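Long-range contacts in acyl-CoA dehydrogenase FadE3 (Mycobacterium smegmatis, PDB 4IV6), which belongs to the acyl-CoA dehydrogenase family of flavoproteins and is a tetramer that carries dihydroflavine-adenine dinucleotide: residues 147-158 / 212-223; 180-188 / 225-235. All coordinates share one frame; numbering follows the deposited sequence. Where two conformers were deposited one is given.

In the fold
Both contacts lie on the same side of the chain's centre, their own centres about 14 Å apart. Contact 1 pairs strands 148-159, 211-216 and 219-222 of the antiparallel sheet in the beta-rich middle domain. Contact 2 joins strand 184-190, an outermost strand of the three-stranded sheet within this chain, to the connection that leads from strand 219-222 into helix 234-270. Along the chain the segments alternate, in the order 147-158, 180-188, 212-223, 225-235. Tyr149 links the two: its OH probably hydrogen-bonds to Glu231 OE2 at 2.6 Å, and its ring packs on Leu187. The middle domain is thus tied to the start of the helical C-terminal domain, while Trp157 and Ile158 reach dihydroflavine-adenine dinucleotide.

Contact 1. Residues 147-158 / 212-223. With FDA (dihydroflavine-adenine dinucleotide), chain D.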
# COMPACT_ATOMS: atom_id res chain seq x y z
N ASP B 147 -15.87 -54.54 6.49
CA ASP B 147 -14.48 -54.11 6.46
C ASP B 147 -14.19 -53.12 5.37
O ASP B 147 -13.04 -52.97 4.98
CB ASP B 147 -13.55 -55.30 6.33
CG ASP B 147 -13.71 -56.28 7.48
OD1 ASP B 147 -13.78 -55.84 8.66
OD2 ASP B 147 -13.77 -57.48 7.19
N ASP B 148 -15.24 -52.42 4.91
CA ASP B 148 -15.10 -51.30 3.98
C ASP B 148 -15.58 -50.00 4.61
O ASP B 148 -16.42 -49.99 5.50
CB ASP B 148 -15.93 -51.50 2.70
CG ASP B 148 -15.38 -52.58 1.79
OD1 ASP B 148 -14.13 -52.81 1.71
OD2 ASP B 148 -16.24 -53.19 1.10
N TYR B 149 -15.05 -48.90 4.09
CA TYR B 149 -15.73 -47.62 4.15
C TYR B 149 -16.49 -47.45 2.83
O TYR B 149 -15.98 -47.80 1.77
CB TYR B 149 -14.76 -46.46 4.32
CG TYR B 149 -14.12 -46.37 5.69
CD1 TYR B 149 -14.85 -46.00 6.81
CD2 TYR B 149 -12.76 -46.58 5.85
CE1 TYR B 149 -14.23 -45.86 8.06
CE2 TYR B 149 -12.15 -46.46 7.08
CZ TYR B 149 -12.88 -46.10 8.18
OH TYR B 149 -12.22 -45.98 9.39
N VAL B 150 -17.70 -46.92 2.93
CA VAL B 150 -18.48 -46.50 1.80
C VAL B 150 -18.47 -44.99 1.76
O VAL B 150 -18.99 -44.33 2.66
CB VAL B 150 -19.93 -46.98 1.88
CG1 VAL B 150 -20.65 -46.62 0.59
CG2 VAL B 150 -19.98 -48.49 2.13
N ILE B 151 -17.90 -44.47 0.67
CA ILE B 151 -17.71 -43.03 0.49
C ILE B 151 -18.74 -42.44 -0.47
O ILE B 151 -18.93 -42.94 -1.60
CB ILE B 151 -16.29 -42.73 -0.06
CG1 ILE B 151 -15.20 -43.40 0.79
CG2 ILE B 151 -16.03 -41.25 -0.13
CD1 ILE B 151 -13.81 -43.34 0.18
N ASN B 152 -19.38 -41.35 0.01
CA ASN B 152 -20.28 -40.55 -0.78
C ASN B 152 -20.00 -39.07 -0.62
O ASN B 152 -19.80 -38.59 0.49
CB ASN B 152 -21.72 -40.82 -0.33
CG ASN B 152 -22.22 -42.15 -0.80
OD1 ASN B 152 -22.48 -42.32 -1.99
ND2 ASN B 152 -22.36 -43.13 0.11
N GLY B 153 -20.02 -38.33 -1.72
CA GLY B 153 -19.86 -36.91 -1.64
C GLY B 153 -19.13 -36.32 -2.82
O GLY B 153 -19.11 -36.90 -3.92
N SER B 154 -18.54 -35.15 -2.63
CA SER B 154 -17.80 -34.49 -3.71
C SER B 154 -16.71 -33.58 -3.17
O SER B 154 -16.82 -33.04 -2.07
CB SER B 154 -18.71 -33.70 -4.64
OG SER B 154 -19.30 -32.63 -3.93
N LYS B 155 -15.66 -33.42 -3.98
CA LYS B 155 -14.56 -32.47 -3.74
C LYS B 155 -14.38 -31.68 -5.02
O LYS B 155 -14.81 -32.10 -6.08
CB LYS B 155 -13.27 -33.20 -3.40
CG LYS B 155 -13.28 -34.06 -2.14
CD LYS B 155 -13.55 -33.26 -0.88
CE LYS B 155 -13.30 -34.06 0.38
NZ LYS B 155 -13.71 -33.30 1.58
N THR B 156 -13.76 -30.52 -4.93
CA THR B 156 -13.42 -29.80 -6.14
C THR B 156 -12.12 -29.02 -5.98
O THR B 156 -11.59 -28.90 -4.87
CB THR B 156 -14.55 -28.89 -6.59
OG1 THR B 156 -14.35 -28.54 -7.96
CG2 THR B 156 -14.64 -27.62 -5.72
N TRP B 157 -11.63 -28.54 -7.11
CA TRP B 157 -10.31 -27.91 -7.24
C TRP B 157 -9.19 -28.84 -6.82
O TRP B 157 -8.16 -28.38 -6.30
CB TRP B 157 -10.22 -26.60 -6.41
CG TRP B 157 -10.99 -25.48 -6.96
CD1 TRP B 157 -12.01 -24.79 -6.35
CD2 TRP B 157 -10.80 -24.85 -8.24
NE1 TRP B 157 -12.48 -23.80 -7.17
CE2 TRP B 157 -11.74 -23.81 -8.33
CE3 TRP B 157 -9.93 -25.08 -9.31
CZ2 TRP B 157 -11.86 -23.02 -9.48
CZ3 TRP B 157 -10.03 -24.28 -10.44
CH2 TRP B 157 -10.98 -23.26 -10.51
N ILE B 158 -9.32 -30.14 -7.07
CA ILE B 158 -8.29 -31.06 -6.63
C ILE B 158 -7.20 -31.17 -7.69
O ILE B 158 -7.42 -31.71 -8.77
CB ILE B 158 -8.87 -32.43 -6.23
CG1 ILE B 158 -9.96 -32.26 -5.15
CG2 ILE B 158 -7.75 -33.37 -5.76
CD1 ILE B 158 -9.57 -31.33 -4.00
N CYS B 212 -9.47 -30.70 -10.65
CA CYS B 212 -10.70 -31.42 -10.96
C CYS B 212 -11.77 -31.45 -9.88
O CYS B 212 -11.47 -31.36 -8.68
CB CYS B 212 -10.34 -32.87 -11.28
SG CYS B 212 -9.12 -33.06 -12.61
N GLU B 213 -13.00 -31.61 -10.34
CA GLU B 213 -14.09 -32.04 -9.49
C GLU B 213 -14.10 -33.56 -9.36
O GLU B 213 -13.94 -34.27 -10.35
CB GLU B 213 -15.43 -31.56 -10.01
CG GLU B 213 -16.56 -31.78 -9.00
CD GLU B 213 -17.91 -31.30 -9.54
OE1 GLU B 213 -18.82 -32.12 -9.80
OE2 GLU B 213 -18.00 -30.09 -9.76
N LEU B 214 -14.24 -34.01 -8.13
CA LEU B 214 -14.36 -35.41 -7.77
C LEU B 214 -15.76 -35.72 -7.23
O LEU B 214 -16.26 -35.02 -6.36
CB LEU B 214 -13.39 -35.79 -6.67
CG LEU B 214 -11.94 -35.32 -6.75
CD1 LEU B 214 -11.18 -35.93 -5.58
CD2 LEU B 214 -11.29 -35.66 -8.07
N ASN B 215 -16.33 -36.84 -7.68
CA ASN B 215 -17.62 -37.29 -7.20
C ASN B 215 -17.54 -38.74 -6.77
O ASN B 215 -17.10 -39.57 -7.54
CB ASN B 215 -18.65 -37.09 -8.32
CG ASN B 215 -19.08 -35.66 -8.41
OD1 ASN B 215 -19.87 -35.20 -7.58
ND2 ASN B 215 -18.58 -34.94 -9.39
N PHE B 216 -17.93 -39.00 -5.52
CA PHE B 216 -17.94 -40.33 -4.94
C PHE B 216 -19.39 -40.81 -4.79
O PHE B 216 -20.22 -40.15 -4.13
CB PHE B 216 -17.30 -40.29 -3.57
CG PHE B 216 -15.88 -39.85 -3.59
CD1 PHE B 216 -14.86 -40.78 -3.80
CD2 PHE B 216 -15.56 -38.53 -3.46
CE1 PHE B 216 -13.54 -40.39 -3.82
CE2 PHE B 216 -14.24 -38.12 -3.51
CZ PHE B 216 -13.23 -39.05 -3.69
N THR B 217 -19.68 -41.92 -5.45
CA THR B 217 -20.98 -42.59 -5.36
C THR B 217 -20.77 -44.00 -4.89
O THR B 217 -20.24 -44.82 -5.61
CB THR B 217 -21.62 -42.62 -6.75
OG1 THR B 217 -21.62 -41.29 -7.29
CG2 THR B 217 -23.04 -43.13 -6.66
N ASP B 218 -21.19 -44.29 -3.66
CA ASP B 218 -21.15 -45.66 -3.11
C ASP B 218 -19.76 -46.26 -3.32
O ASP B 218 -19.61 -47.44 -3.67
CB ASP B 218 -22.23 -46.52 -3.79
CG ASP B 218 -22.49 -47.85 -3.06
OD1 ASP B 218 -22.66 -47.85 -1.84
OD2 ASP B 218 -22.56 -48.87 -3.76
N ALA B 219 -18.73 -45.45 -3.08
CA ALA B 219 -17.34 -45.85 -3.41
C ALA B 219 -16.74 -46.60 -2.24
O ALA B 219 -16.52 -46.02 -1.15
CB ALA B 219 -16.49 -44.64 -3.73
N ARG B 220 -16.46 -47.88 -2.46
CA ARG B 220 -16.00 -48.78 -1.40
C ARG B 220 -14.48 -48.86 -1.35
O ARG B 220 -13.84 -49.15 -2.35
CB ARG B 220 -16.55 -50.18 -1.63
CG ARG B 220 -18.06 -50.24 -1.83
CD ARG B 220 -18.55 -51.68 -1.81
NE ARG B 220 -19.13 -51.98 -0.52
CZ ARG B 220 -20.33 -51.53 -0.17
NH1 ARG B 220 -20.81 -51.80 1.02
NH2 ARG B 220 -21.05 -50.80 -1.04
N VAL B 221 -13.91 -48.59 -0.18
CA VAL B 221 -12.49 -48.81 0.07
C VAL B 221 -12.37 -49.63 1.34
O VAL B 221 -13.24 -49.58 2.19
CB VAL B 221 -11.71 -47.50 0.21
CG1 VAL B 221 -11.85 -46.67 -1.05
CG2 VAL B 221 -12.15 -46.71 1.43
N PRO B 222 -11.30 -50.41 1.48
CA PRO B 222 -11.18 -51.15 2.72
C PRO B 222 -10.88 -50.23 3.90
O PRO B 222 -10.33 -49.13 3.72
CB PRO B 222 -10.02 -52.12 2.44
CG PRO B 222 -9.31 -51.61 1.25
CD PRO B 222 -10.23 -50.69 0.52
N VAL B 223 -11.27 -50.68 5.10
CA VAL B 223 -11.06 -49.85 6.31
C VAL B 223 -9.60 -49.58 6.59
O VAL B 223 -9.27 -48.57 7.22
CB VAL B 223 -11.77 -50.38 7.59
CG1 VAL B 223 -13.28 -50.31 7.40
CG2 VAL B 223 -11.32 -51.80 7.96
PA FDA D . -14.36 -19.66 0.52
O1A FDA D . -14.02 -20.44 1.77
O2A FDA D . -15.72 -19.77 -0.11
O5B FDA D . -14.04 -18.11 0.82
C5B FDA D . -14.44 -17.05 -0.08
C4B FDA D . -13.90 -15.71 0.47
O4B FDA D . -14.31 -15.51 1.84
C3B FDA D . -12.39 -15.68 0.52
O3B FDA D . -11.94 -14.31 0.39
C2B FDA D . -12.10 -16.23 1.90
O2B FDA D . -10.82 -15.88 2.42
C1B FDA D . -13.18 -15.54 2.69
N9A FDA D . -13.51 -16.23 3.97
C8A FDA D . -14.16 -17.41 4.08
N7A FDA D . -14.34 -17.73 5.38
C5A FDA D . -13.77 -16.73 6.10
C6A FDA D . -13.59 -16.43 7.51
N6A FDA D . -14.06 -17.27 8.43
N1A FDA D . -12.95 -15.30 7.89
C2A FDA D . -12.51 -14.43 6.97
N3A FDA D . -12.63 -14.63 5.64
C4A FDA D . -13.25 -15.74 5.17
N1 FDA D . -7.91 -27.78 -2.58
C2 FDA D . -7.60 -29.04 -2.31
O2 FDA D . -8.18 -29.62 -1.37
N3 FDA D . -6.66 -29.72 -3.01
C4 FDA D . -5.99 -29.20 -4.04
O4 FDA D . -5.15 -29.88 -4.68
C4X FDA D . -6.26 -27.79 -4.38
N5 FDA D . -5.67 -27.16 -5.42
C5X FDA D . -6.25 -26.06 -5.95
C6 FDA D . -5.94 -25.62 -7.24
C7 FDA D . -6.50 -24.46 -7.78
C7M FDA D . -6.18 -24.02 -9.18
C8 FDA D . -7.40 -23.70 -7.00
C8M FDA D . -8.06 -22.43 -7.49
C9 FDA D . -7.72 -24.14 -5.73
C9A FDA D . -7.17 -25.32 -5.20
N10 FDA D . -7.55 -25.75 -3.91
C10 FDA D . -7.31 -27.11 -3.60
C1' FDA D . -8.77 -25.16 -3.34
C2' FDA D . -8.34 -24.04 -2.42
O2' FDA D . -7.66 -24.54 -1.28
C3' FDA D . -9.59 -23.25 -2.02
O3' FDA D . -9.97 -22.43 -3.12
C4' FDA D . -9.38 -22.37 -0.81
O4' FDA D . -9.47 -23.24 0.33
C5' FDA D . -10.48 -21.31 -0.67
O5' FDA D . -11.73 -21.95 -0.77
P FDA D . -13.05 -21.31 -1.38
O1P FDA D . -14.12 -22.33 -1.02
O2P FDA D . -12.82 -20.97 -2.81
O3P FDA D . -13.19 -19.94 -0.54
O HOH W 1 -23.98 -45.51 -0.76
O HOH W 2 -16.60 -27.74 -9.07
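Strand 148-156 runs antiparallel to strands 212-216 and 219-222 in turn, the axes approaching to 4.5 and 4.4 Å, within the beta domain of the acyl-CoA dehydrogenase fold. Two G1 beta bulges interrupt the pairing: Asp218 and Ala219 both face Ile151, and Trp157 and Ile158 both face Cys212. Beside the first bulge, Asn152 turns its amide back to the partner chain. Its OD1 takes the N-H of Asp218 at 2.9 Å, in a nearly straight bond that arrives from above the amide plane. Water 1 joins Asn152 ND2 to Asp218 OD1.

In the conformer given for Arg220, Val150 lies alongside it and sets CG2 over one guanidinium face. Asp148 OD2 then comes to the edge of that group, 3.5 Å from Arg220 NE, in a salt bridge; the two planes are 70° apart. The same conformer also pairs with Asp218 and with Asp145 on strand 141-145.

On the other face of the sheet, Val223 CG1 sits over the Tyr149 ring in a CH-pi contact, 4.1 Å from the centroid. Ile151 lies beside Phe216 and touches its CG through CG2 at 3.7 Å. CG2 gets there because it is anti to the backbone N, while CG1, beside that N (chi1 -52°), carries CD1 toward Val221 CG2.

At the far end Trp157 lays its ring against the C8M methyl of dihydroflavine-adenine dinucleotide. Tyr344 of the second subunit meets the same indole edge-to-face. Ile158 CD1 approaches the ligand's O2 to 3.4 Å.

Contact 2. Residues 180-188 / 225-235; sequences AHKGVSILL and SLLGDDEGRGF
Ser225 opens the contact by accepting the backbone N-H of Leu188 on its carbonyl O, at 2.8 Å and 178°. Its CB rests against Leu188 O, and in the conformer given its OG is bonded to Pro222 O. One isolated beta bridge pairs Leu226 with Leu187. The Leu226 CG is anti to the backbone N (chi1 176°), which carries CD1 back to Leu187 CD2 at 3.8 Å and to Ser185 CB. Leu227 N gives a straight bond to Ile186 O, and its side chain runs beside that of Ile186. Water 5 joins Leu227 O to Ile186 N.

The chain then loops out and returns at Glu231, whose CB lies against Ser185 OG. That hydroxyl accepts Gly232 N at 2.9 Å and also bonds to Thr173. Gly232 O receives Lys182 NZ at 2.9 Å, from well above the carbonyl plane; the lysine chain bends at chi2 and chi3 to reach it. Water 4 links the same NZ to Glu231 O and Arg233 NE.

Arg233 occupies the N-cap position. Gly234 starts the helix, donating its N-H to Val184 O and packing close on Ser185. Phe235 takes Val184 CG1 over one ring face, with His181 O at the edge.

Residues 225-235 thus pass alongside strand 184-190 before entering helix 234-270, joining the beta-rich middle domain to the helical C-terminal domain. Helix 83-102 packs on Leu188 and Leu227, and Met170 of strand 166-172 touches Val184 and Phe235.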
# COMPACT_ATOMS: atom_id res chain seq x y z
N ALA B 180 -17.80 -32.05 17.06
CA ALA B 180 -17.98 -32.34 15.65
C ALA B 180 -16.65 -32.53 14.89
O ALA B 180 -16.57 -33.29 13.90
CB ALA B 180 -18.81 -31.24 15.00
N HIS B 181 -15.60 -31.88 15.36
CA HIS B 181 -14.32 -31.96 14.65
C HIS B 181 -13.68 -33.35 14.80
O HIS B 181 -12.86 -33.77 13.97
CB HIS B 181 -13.38 -30.82 15.08
CG HIS B 181 -12.82 -30.97 16.46
ND1 HIS B 181 -13.41 -30.38 17.56
CD2 HIS B 181 -11.73 -31.62 16.91
CE1 HIS B 181 -12.71 -30.68 18.64
NE2 HIS B 181 -11.68 -31.43 18.27
N LYS B 182 -14.10 -34.08 15.84
CA LYS B 182 -13.64 -35.45 16.04
C LYS B 182 -14.32 -36.47 15.11
O LYS B 182 -14.03 -37.64 15.19
CB LYS B 182 -13.84 -35.87 17.50
CG LYS B 182 -12.93 -35.14 18.49
CD LYS B 182 -11.43 -35.35 18.24
CE LYS B 182 -11.02 -36.82 18.16
NZ LYS B 182 -9.54 -37.01 18.06
N GLY B 183 -15.20 -36.02 14.24
CA GLY B 183 -15.77 -36.91 13.22
C GLY B 183 -15.04 -36.95 11.88
O GLY B 183 -15.51 -37.60 10.94
N VAL B 184 -13.92 -36.24 11.77
CA VAL B 184 -13.21 -36.07 10.49
C VAL B 184 -11.91 -36.84 10.47
O VAL B 184 -11.10 -36.73 11.40
CB VAL B 184 -12.93 -34.57 10.21
CG1 VAL B 184 -12.07 -34.39 8.98
CG2 VAL B 184 -14.26 -33.85 9.97
N SER B 185 -11.70 -37.61 9.40
CA SER B 185 -10.53 -38.45 9.24
C SER B 185 -9.97 -38.27 7.85
O SER B 185 -10.58 -37.62 7.00
CB SER B 185 -10.90 -39.93 9.43
OG SER B 185 -11.59 -40.11 10.66
N ILE B 186 -8.81 -38.86 7.62
CA ILE B 186 -8.22 -38.89 6.30
C ILE B 186 -8.10 -40.34 5.85
O ILE B 186 -7.62 -41.19 6.60
CB ILE B 186 -6.86 -38.21 6.31
CG1 ILE B 186 -7.02 -36.70 6.58
CG2 ILE B 186 -6.13 -38.46 4.99
CD1 ILE B 186 -5.69 -35.99 6.81
N LEU B 187 -8.57 -40.62 4.64
CA LEU B 187 -8.49 -41.95 4.05
C LEU B 187 -7.61 -41.87 2.82
O LEU B 187 -7.68 -40.88 2.06
CB LEU B 187 -9.87 -42.48 3.66
CG LEU B 187 -11.02 -42.57 4.69
CD1 LEU B 187 -12.21 -43.33 4.09
CD2 LEU B 187 -10.61 -43.22 5.97
N LEU B 188 -6.79 -42.89 2.62
CA LEU B 188 -5.94 -43.00 1.45
C LEU B 188 -6.73 -43.80 0.41
O LEU B 188 -6.84 -44.98 0.51
CB LEU B 188 -4.63 -43.73 1.79
CG LEU B 188 -3.88 -43.13 2.99
CD1 LEU B 188 -2.70 -43.99 3.37
CD2 LEU B 188 -3.44 -41.74 2.64
N SER B 225 -7.68 -48.33 4.62
CA SER B 225 -7.34 -47.06 3.95
C SER B 225 -7.22 -45.90 4.93
O SER B 225 -6.69 -44.85 4.56
CB SER B 225 -8.40 -46.70 2.91
OG SER B 225 -9.65 -46.49 3.53
N LEU B 226 -7.73 -46.07 6.15
CA LEU B 226 -7.66 -45.03 7.17
C LEU B 226 -6.22 -44.65 7.41
O LEU B 226 -5.37 -45.52 7.56
CB LEU B 226 -8.29 -45.50 8.49
CG LEU B 226 -8.19 -44.51 9.65
CD1 LEU B 226 -8.94 -43.19 9.40
CD2 LEU B 226 -8.67 -45.15 10.94
N LEU B 227 -5.93 -43.36 7.43
CA LEU B 227 -4.58 -42.90 7.77
C LEU B 227 -4.46 -42.89 9.28
O LEU B 227 -5.11 -42.10 9.95
CB LEU B 227 -4.30 -41.51 7.21
CG LEU B 227 -2.94 -40.90 7.57
CD1 LEU B 227 -1.80 -41.64 6.88
CD2 LEU B 227 -2.93 -39.42 7.20
N GLY B 228 -3.62 -43.76 9.80
CA GLY B 228 -3.43 -43.95 11.24
C GLY B 228 -4.35 -45.03 11.77
O GLY B 228 -5.14 -45.62 11.01
N ASP B 229 -4.26 -45.28 13.08
CA ASP B 229 -5.05 -46.32 13.72
C ASP B 229 -6.43 -45.86 14.17
O ASP B 229 -7.30 -46.69 14.34
CB ASP B 229 -4.33 -46.88 14.95
CG ASP B 229 -3.02 -47.54 14.60
OD1 ASP B 229 -2.90 -48.14 13.52
OD2 ASP B 229 -2.10 -47.46 15.41
N ASP B 230 -6.63 -44.55 14.37
CA ASP B 230 -7.87 -44.03 14.98
C ASP B 230 -8.54 -43.01 14.07
O ASP B 230 -7.87 -42.17 13.48
CB ASP B 230 -7.57 -43.32 16.29
CG ASP B 230 -6.82 -44.20 17.27
OD1 ASP B 230 -7.41 -45.14 17.81
OD2 ASP B 230 -5.63 -43.93 17.47
N GLU B 231 -9.86 -43.13 13.96
CA GLU B 231 -10.70 -42.12 13.31
C GLU B 231 -10.73 -40.84 14.12
O GLU B 231 -10.53 -40.88 15.34
CB GLU B 231 -12.12 -42.64 13.15
CG GLU B 231 -12.20 -43.87 12.24
CD GLU B 231 -13.61 -44.41 12.13
OE1 GLU B 231 -14.46 -43.95 12.92
OE2 GLU B 231 -13.84 -45.28 11.25
N GLY B 232 -10.99 -39.72 13.46
CA GLY B 232 -11.21 -38.48 14.14
C GLY B 232 -10.00 -37.59 14.38
O GLY B 232 -10.09 -36.66 15.20
N ARG B 233 -8.89 -37.86 13.68
CA ARG B 233 -7.67 -37.07 13.83
C ARG B 233 -7.27 -36.31 12.57
O ARG B 233 -6.14 -35.76 12.48
CB ARG B 233 -6.53 -38.00 14.21
CG ARG B 233 -6.84 -38.75 15.47
CD ARG B 233 -5.61 -39.34 16.08
NE ARG B 233 -5.96 -39.93 17.37
CZ ARG B 233 -5.10 -40.23 18.32
NH1 ARG B 233 -3.80 -40.03 18.15
NH2 ARG B 233 -5.55 -40.76 19.45
N GLY B 234 -8.19 -36.27 11.62
CA GLY B 234 -7.96 -35.64 10.35
C GLY B 234 -7.46 -34.21 10.41
O GLY B 234 -6.50 -33.89 9.74
N PHE B 235 -8.10 -33.36 11.22
CA PHE B 235 -7.68 -31.96 11.34
C PHE B 235 -6.29 -31.82 11.95
O PHE B 235 -5.46 -31.06 11.46
CB PHE B 235 -8.71 -31.11 12.11
CG PHE B 235 -9.93 -30.76 11.29
CD1 PHE B 235 -9.81 -30.07 10.10
CD2 PHE B 235 -11.20 -31.16 11.69
CE1 PHE B 235 -10.94 -29.78 9.32
CE2 PHE B 235 -12.32 -30.87 10.94
CZ PHE B 235 -12.21 -30.17 9.76
O HOH W 3 -10.42 -34.31 13.01
O HOH W 4 -9.16 -39.92 17.64
O HOH W 5 -6.96 -39.99 9.60